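Local coordinates for protein ABC-type amino acid transport system, periplasmic component (Caldanaerobacter subterraneus subsp. tengcongensis MB4, PDB 4YMX) that binds arginine as the extracytoplasmic receptor and probably hands it to the membrane part of an amino acid ABC transporter, at residues Ile241-Leu244 with Lys245-Gly248; Gly248-Asp251 with Lys252-Lys256. All coordinates share one frame; numbering follows the deposited sequence. Where two conformers were deposited one is given.

Contact 1: residues Ile241-Leu244 with Lys245-Gly248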
loop_
_atom_site.group_PDB
_atom_site.type_symbol
_atom_site.label_atom_id
_atom_site.label_comp_id
_atom_site.label_asym_id
_atom_site.label_seq_id
_atom_site.Cartn_x
_atom_site.Cartn_y
_atom_site.Cartn_z
ATOM N N ILE A 241 4.186 15.651 -8.239
ATOM C CA ILE A 241 5.217 14.771 -7.688
ATOM C C ILE A 241 6.604 15.353 -7.955
ATOM O O ILE A 241 7.440 15.410 -7.056
ATOM C CB ILE A 241 5.125 13.345 -8.246
ATOM C CG1 ILE A 241 3.820 12.699 -7.782
ATOM C CG2 ILE A 241 6.334 12.512 -7.799
ATOM C CD1 ILE A 241 3.518 11.385 -8.473
ATOM N N LYS A 242 6.838 15.807 -9.181
ATOM C CA LYS A 242 8.122 16.427 -9.508
ATOM C C LYS A 242 8.370 17.672 -8.663
ATOM O O LYS A 242 9.468 17.857 -8.126
ATOM C CB LYS A 242 8.197 16.750 -11.004
ATOM C CG LYS A 242 8.839 15.646 -11.827
ATOM C CD LYS A 242 9.247 16.148 -13.210
ATOM C CE LYS A 242 9.971 15.069 -14.010
ATOM N NZ LYS A 242 11.375 14.854 -13.553
ATOM N N GLU A 243 7.369 18.534 -8.525
ATOM C CA GLU A 243 7.575 19.752 -7.746
ATOM C C GLU A 243 7.773 19.471 -6.255
ATOM O O GLU A 243 8.563 20.148 -5.597
ATOM C CB GLU A 243 6.452 20.765 -7.990
ATOM C CG GLU A 243 6.571 22.063 -7.196
ATOM C CD GLU A 243 7.810 22.892 -7.534
ATOM O OE1 GLU A 243 8.029 23.894 -6.829
ATOM O OE2 GLU A 243 8.553 22.561 -8.492
ATOM N N LEU A 244 7.082 18.467 -5.722
ATOM C CA LEU A 244 7.336 18.055 -4.342
ATOM C C LEU A 244 8.805 17.682 -4.174
ATOM O O LEU A 244 9.478 18.141 -3.247
ATOM C CB LEU A 244 6.450 16.861 -3.953
ATOM C CG LEU A 244 4.969 17.150 -3.726
ATOM C CD1 LEU A 244 4.213 15.839 -3.520
ATOM C CD2 LEU A 244 4.768 18.087 -2.542
ATOM N N LYS A 245 9.306 16.865 -5.091
ATOM C CA LYS A 245 10.691 16.411 -5.015
ATOM C C LYS A 245 11.684 17.553 -5.183
ATOM O O LYS A 245 12.676 17.643 -4.452
ATOM C CB LYS A 245 10.967 15.327 -6.060
ATOM C CG LYS A 245 10.312 13.975 -5.759
ATOM C CD LYS A 245 10.554 13.026 -6.915
ATOM C CE LYS A 245 9.985 11.645 -6.631
ATOM N NZ LYS A 245 10.015 10.804 -7.867
ATOM N N GLN A 246 11.409 18.440 -6.125
ATOM C CA GLN A 246 12.381 19.469 -6.476
ATOM C C GLN A 246 12.346 20.679 -5.551
ATOM O O GLN A 246 13.299 21.450 -5.523
ATOM C CB GLN A 246 12.179 19.872 -7.938
ATOM C CG GLN A 246 12.496 18.722 -8.895
ATOM C CD GLN A 246 12.100 19.011 -10.328
ATOM O OE1 GLN A 246 11.431 20.002 -10.614
ATOM N NE2 GLN A 246 12.538 18.151 -11.245
ATOM N N SER A 247 11.274 20.830 -4.777
ATOM C CA SER A 247 11.108 22.006 -3.913
ATOM C C SER A 247 11.555 21.804 -2.477
ATOM O O SER A 247 11.600 22.764 -1.704
ATOM C CB SER A 247 9.646 22.436 -3.874
ATOM O OG SER A 247 8.869 21.472 -3.173
ATOM N N GLY A 248 11.861 20.564 -2.105
ATOM C CA GLY A 248 12.148 20.262 -0.721
ATOM C C GLY A 248 10.967 19.685 0.042
ATOM O O GLY A 248 11.160 19.086 1.101
HETATM O O HOH W 1 9.087 20.792 -10.597
#

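Contact 2: residues Gly248-Asp251 with Lys252-Lys256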
loop_
_atom_site.group_PDB
_atom_site.type_symbol
_atom_site.label_atom_id
_atom_site.label_comp_id
_atom_site.label_asym_id
_atom_site.label_seq_id
_atom_site.Cartn_x
_atom_site.Cartn_y
_atom_site.Cartn_z
ATOM N N GLY A 248 11.861 20.564 -2.105
ATOM C CA GLY A 248 12.148 20.262 -0.721
ATOM C C GLY A 248 10.967 19.685 0.042
ATOM O O GLY A 248 11.160 19.086 1.101
ATOM N N GLU A 249 9.754 19.866 -0.474
ATOM C CA GLU A 249 8.567 19.439 0.264
ATOM C C GLU A 249 8.491 17.913 0.405
ATOM O O GLU A 249 8.070 17.401 1.436
ATOM C CB GLU A 249 7.300 19.996 -0.388
ATOM C CG GLU A 249 6.021 19.653 0.349
ATOM C CD GLU A 249 5.943 20.208 1.766
ATOM O OE1 GLU A 249 5.153 19.652 2.561
ATOM O OE2 GLU A 249 6.645 21.195 2.093
ATOM N N TYR A 250 8.919 17.196 -0.623
ATOM C CA TYR A 250 8.940 15.739 -0.591
ATOM C C TYR A 250 9.800 15.224 0.546
ATOM O O TYR A 250 9.405 14.321 1.293
ATOM C CB TYR A 250 9.447 15.216 -1.926
ATOM C CG TYR A 250 9.585 13.724 -2.061
ATOM C CD1 TYR A 250 8.509 12.940 -2.469
ATOM C CD2 TYR A 250 10.805 13.100 -1.830
ATOM C CE1 TYR A 250 8.649 11.568 -2.627
ATOM C CE2 TYR A 250 10.957 11.730 -1.984
ATOM C CZ TYR A 250 9.874 10.974 -2.385
ATOM O OH TYR A 250 10.019 9.610 -2.550
ATOM N N ASP A 251 10.980 15.801 0.690
ATOM C CA ASP A 251 11.868 15.343 1.743
ATOM C C ASP A 251 11.291 15.601 3.129
ATOM O O ASP A 251 11.474 14.794 4.038
ATOM C CB ASP A 251 13.241 15.989 1.598
ATOM C CG ASP A 251 13.950 15.549 0.346
ATOM O OD1 ASP A 251 14.043 14.327 0.115
ATOM O OD2 ASP A 251 14.393 16.428 -0.417
ATOM N N LYS A 252 10.588 16.722 3.286
ATOM C CA LYS A 252 9.887 17.014 4.535
ATOM C C LYS A 252 8.825 15.940 4.821
ATOM O O LYS A 252 8.710 15.447 5.945
ATOM C CB LYS A 252 9.266 18.417 4.488
ATOM C CG LYS A 252 8.674 18.891 5.804
ATOM C CD LYS A 252 8.116 20.307 5.694
ATOM C CE LYS A 252 7.429 20.715 6.988
ATOM N NZ LYS A 252 7.161 22.178 7.028
ATOM N N LEU A 253 8.075 15.550 3.797
ATOM C CA LEU A 253 7.054 14.512 3.966
ATOM C C LEU A 253 7.667 13.156 4.305
ATOM O O LEU A 253 7.144 12.417 5.148
ATOM C CB LEU A 253 6.181 14.395 2.712
ATOM C CG LEU A 253 5.363 15.631 2.344
ATOM C CD1 LEU A 253 4.561 15.386 1.076
ATOM C CD2 LEU A 253 4.452 16.054 3.486
ATOM N N VAL A 254 8.774 12.825 3.653
ATOM C CA VAL A 254 9.433 11.554 3.896
ATOM C C VAL A 254 9.967 11.496 5.324
ATOM O O VAL A 254 9.806 10.485 6.007
ATOM C CB VAL A 254 10.552 11.318 2.872
ATOM C CG1 VAL A 254 11.410 10.135 3.276
ATOM C CG2 VAL A 254 9.952 11.112 1.487
ATOM N N ASP A 255 10.566 12.588 5.785
ATOM C CA ASP A 255 11.050 12.644 7.164
ATOM C C ASP A 255 9.930 12.403 8.163
ATOM O O ASP A 255 10.081 11.653 9.123
ATOM C CB ASP A 255 11.684 14.001 7.448
ATOM C CG ASP A 255 13.145 14.033 7.101
ATOM O OD1 ASP A 255 13.691 12.967 6.754
ATOM O OD2 ASP A 255 13.746 15.125 7.186
ATOM N N LYS A 256 8.801 13.045 7.908
ATOM C CA LYS A 256 7.639 13.012 8.781
ATOM C C LYS A 256 7.042 11.607 8.909
ATOM O O LYS A 256 6.648 11.191 10.002
ATOM C CB LYS A 256 6.600 14.002 8.237
ATOM C CG LYS A 256 5.213 13.976 8.853
ATOM C CD LYS A 256 4.261 14.798 7.973
ATOM C CE LYS A 256 2.856 14.883 8.543
ATOM N NZ LYS A 256 1.953 15.571 7.578
HETATM O O HOH W 2 5.709 22.669 4.071
HETATM O O HOH W 3 13.655 13.083 4.076
#

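Contact 1: residues Ile241-Leu244 with Lys245-Gly248
K245 lies alongside I241, one turn earlier in the helix, and both side chains head for strand 117-124. The lysine leaves the backbone with CG anti to the carbonyl carbon (chi1 -72°) and then runs out extended. Its CG thereby passes 3.5 Å from I241 O, and its CE rests 3.9 Å from the I241 methyl CG2. I241 also touches S120 and Y123 of the strand, and K245 NZ hydrogen-bonds to the backbone oxygen of L122 there, which satisfies it at the end of the chain. K245 N donates to I241 O over 3.1 Å.

Q246 repeats the pattern on the exposed side. Its amide nitrogen bonds to K242 O at 2.8 Å, and its CG sits 3.2 Å from that oxygen. K242 runs abreast of Q246, their ends not bonded to each other. A water donates both to Q246 OE1 and to E243 OE2, bridging the two side chains.

L244 is buried, and its side chain turns from this stretch to E249 and Y250 of the following helix. Next to it, E243 O is gripped twice by S247: OG lies 2.8 Å from E243 O, and the amide N reaches the same oxygen from the opposite face of the carbonyl plane. OG also bonds forward to E249 N, closing an ST turn. This is a helix C-terminus ended by glycine: G248, with its positive phi, terminates helix 231-247 and stands at the N-cap of helix 249-258 in this periplasmic binding protein.

Contact 2: residues Gly248-Asp251 with Lys252-Lys256
K252 opens the second turn of the helix by sending its amide nitrogen back to G248 O, a rather long bond of 3.3 Å. Its extended side chain crosses that of E249, with CD 4.0 Å from E249 OE2. The two charges do not meet: K252 NZ stays 5.1 Å from E249 OE2, and a water that donates to OE2 and weakly accepts from NZ spans the difference.

L253 N bonds to E249 O at 3.0 Å. The leucine is buried, and its CD2 lies 3.8 Å from E249 OE1, because the glutamate chain bends at chi2 (62°) and carries its carboxylate back over the leucine. L253 also touches F65 and D68 of helix 65-77, and cutting it back to an alanine would probably leave the F65 ring with a gap beside it and the E249 carboxylate less restrained.

V254 adds an apolar contact to the backbone bond from V254 N to Y250 O. Its methyl CG2 sits over one face of the Y250 ring, 3.9 Å from the centroid and displaced toward the rim, a CH-pi contact. Y250 OH hydrogen-bonds to Y123 O, which restrains the outer end of the ring.

D255 N donates to D251 O at 3.0 Å, and a water also donates to that oxygen and, weakly, to D255 OD1. K256, beyond these contacts, forms a salt bridge with D68. The arrangement is the i to i+4 hydrogen bonding of an amphipathic alpha-helix, here the C-terminal helix 249-258, its apolar side laid on helix 65-77 and strand 117-124.

Overall arrangement
Contacts 1 and 2 follow each other through the shared G248, with their centres about 9 Å apart, and neither is true core: the first is partly buried at the end of helix 231-247, the second a surface contact at the start of helix 249-258. They join directly where L244 O probably accepts from Y250 N and K245 packs on Y250. Both sit against strand 117-124, but contact 2 also reaches helix 65-77. Both carry water bridges at the surface. Contact 1 relies on polar capping and lysine methylenes lying along the backbone, whereas contact 2 differs by its CH-pi contact and by an oppositely charged E249/K252 pair linked through water, weakly at the lysine.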